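Local coordinates for 5,10-methylenetetrahydrofolate dehydrogenase (Bombyx mori, PDB 5ZF1), which probably oxidises 5,10-methylenetetrahydrofolate with NADP+ as coenzyme, as a dehydrogenase of folate one-carbon metabolism, at residues K205-C210 and A228-P233. Residues are numbered along the deposited sequence; the frame is centred on the assembly and turned at random.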
# COMPACT_ATOMS: atom_id res chain seq x y z
N LYS B 205 23.87 5.41 -3.35
CA LYS B 205 22.74 5.90 -2.56
C LYS B 205 22.26 4.84 -1.58
O LYS B 205 21.88 5.17 -0.44
CB LYS B 205 21.57 6.30 -3.47
CG LYS B 205 21.90 7.36 -4.52
CD LYS B 205 22.40 8.63 -3.88
CE LYS B 205 22.02 9.85 -4.70
NZ LYS B 205 22.27 11.10 -3.93
N LEU B 206 22.21 3.58 -2.01
CA LEU B 206 21.82 2.51 -1.10
C LEU B 206 22.75 2.45 0.09
O LEU B 206 22.31 2.37 1.25
CB LEU B 206 21.81 1.16 -1.82
CG LEU B 206 21.67 -0.06 -0.89
CD1 LEU B 206 20.27 -0.13 -0.33
CD2 LEU B 206 22.02 -1.36 -1.58
N GLU B 207 24.05 2.58 -0.17
CA GLU B 207 25.02 2.51 0.92
C GLU B 207 24.84 3.67 1.89
O GLU B 207 24.91 3.48 3.11
CB GLU B 207 26.44 2.47 0.35
CG GLU B 207 26.72 1.19 -0.41
CD GLU B 207 28.13 1.15 -0.96
OE1 GLU B 207 28.87 2.14 -0.79
OE2 GLU B 207 28.49 0.13 -1.60
N ALA B 208 24.57 4.87 1.37
CA ALA B 208 24.33 6.02 2.24
C ALA B 208 23.06 5.82 3.09
O ALA B 208 23.05 6.13 4.29
CB ALA B 208 24.21 7.30 1.41
N TYR B 209 21.98 5.32 2.48
CA TYR B 209 20.79 5.07 3.29
C TYR B 209 21.06 4.04 4.38
O TYR B 209 20.57 4.18 5.51
CB TYR B 209 19.65 4.59 2.40
CG TYR B 209 18.93 5.66 1.59
CD1 TYR B 209 18.20 6.67 2.19
CD2 TYR B 209 18.96 5.60 0.18
CE1 TYR B 209 17.51 7.60 1.43
CE2 TYR B 209 18.28 6.52 -0.58
CZ TYR B 209 17.57 7.52 0.04
OH TYR B 209 16.89 8.42 -0.72
N CYS B 210 21.82 2.99 4.04
CA CYS B 210 22.07 1.93 5.01
C CYS B 210 22.92 2.43 6.15
O CYS B 210 22.68 2.08 7.31
CB CYS B 210 22.73 0.73 4.33
SG CYS B 210 21.63 -0.26 3.32
N ALA B 228 30.00 -4.57 6.11
CA ALA B 228 30.17 -3.92 7.41
C ALA B 228 30.24 -2.40 7.29
O ALA B 228 29.76 -1.69 8.17
CB ALA B 228 31.41 -4.46 8.12
N ASP B 229 30.81 -1.89 6.19
CA ASP B 229 30.88 -0.44 6.03
C ASP B 229 29.54 0.19 5.69
O ASP B 229 29.46 1.42 5.60
CB ASP B 229 31.91 -0.08 4.96
CG ASP B 229 31.59 -0.69 3.61
OD1 ASP B 229 30.68 -1.53 3.53
OD2 ASP B 229 32.26 -0.31 2.62
N MET B 230 28.49 -0.61 5.51
CA MET B 230 27.15 -0.10 5.27
C MET B 230 26.32 -0.02 6.53
O MET B 230 25.18 0.44 6.47
CB MET B 230 26.43 -0.98 4.23
CG MET B 230 27.06 -0.91 2.84
SD MET B 230 26.53 -2.21 1.72
CE MET B 230 24.74 -1.97 1.71
N VAL B 231 26.85 -0.47 7.67
CA VAL B 231 26.04 -0.71 8.85
C VAL B 231 26.37 0.34 9.90
O VAL B 231 27.54 0.59 10.21
CB VAL B 231 26.23 -2.14 9.38
CG1 VAL B 231 25.43 -2.36 10.67
CG2 VAL B 231 25.81 -3.12 8.30
N LYS B 232 25.33 0.97 10.42
CA LYS B 232 25.48 1.85 11.56
C LYS B 232 25.78 1.01 12.79
O LYS B 232 25.10 0.01 13.03
CB LYS B 232 24.19 2.65 11.74
CG LYS B 232 24.22 3.74 12.78
CD LYS B 232 22.84 4.39 12.89
CE LYS B 232 22.71 5.29 14.09
NZ LYS B 232 21.51 6.16 13.95
N PRO B 233 26.78 1.37 13.60
CA PRO B 233 27.03 0.59 14.82
C PRO B 233 25.77 0.48 15.66
O PRO B 233 25.07 1.47 15.90
CB PRO B 233 28.14 1.39 15.53
CG PRO B 233 28.81 2.14 14.43
CD PRO B 233 27.71 2.50 13.46
O HOH W 1 22.74 0.49 9.51
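The carbonyl oxygen of Met230 comes almost end-on over one face of the Cys210 carbonyl group, with Met230 O 3.0 Å from Cys210 C, while beyond its oxygen, tilted out of the carbonyl plane toward the same face, a water donates to Cys210 O. The pair joins two parts of the Rossmann-type NAD(P)-binding domain: helix 203-211, which links strands 193-197 and 215-218 in a beta-alpha-beta crossover, and the loop that leads on to strand 236-239. The two oxygens are both acceptors and do not bond; Met230 O lying over the electron-poor Cys210 C is consistent with a carbonyl-carbonyl dipolar contact. Cys210 CB also packs against Met230 O, at 3.3 Å.

Met230 supplies most of the apolar surface on the loop side. Met230 CG lies 3.9 Å from Glu207 CG, the two chains passing at a slant, and the bend about the Met230 CG-SD bond (chi3 58°) turns the methyl toward the helix. There Met230 CE reaches Cys210 SG at 3.9 Å and, more loosely, Leu206 CD2. Leu206 and Cys210 also pack on Ile164 of strand 160-164, which ties the cluster to the sheet. Beyond its CG, Glu207 runs extended to a carboxylate with a long, weak ion pair to Lys227.

Lys232 NZ forms salt bridges with Asp214 and with a sulfate probably from the crystallisation liquor. Lys232 N donates to the bridging water at 2.8 Å, which in turn donates to Cys210 O at 2.7 Å.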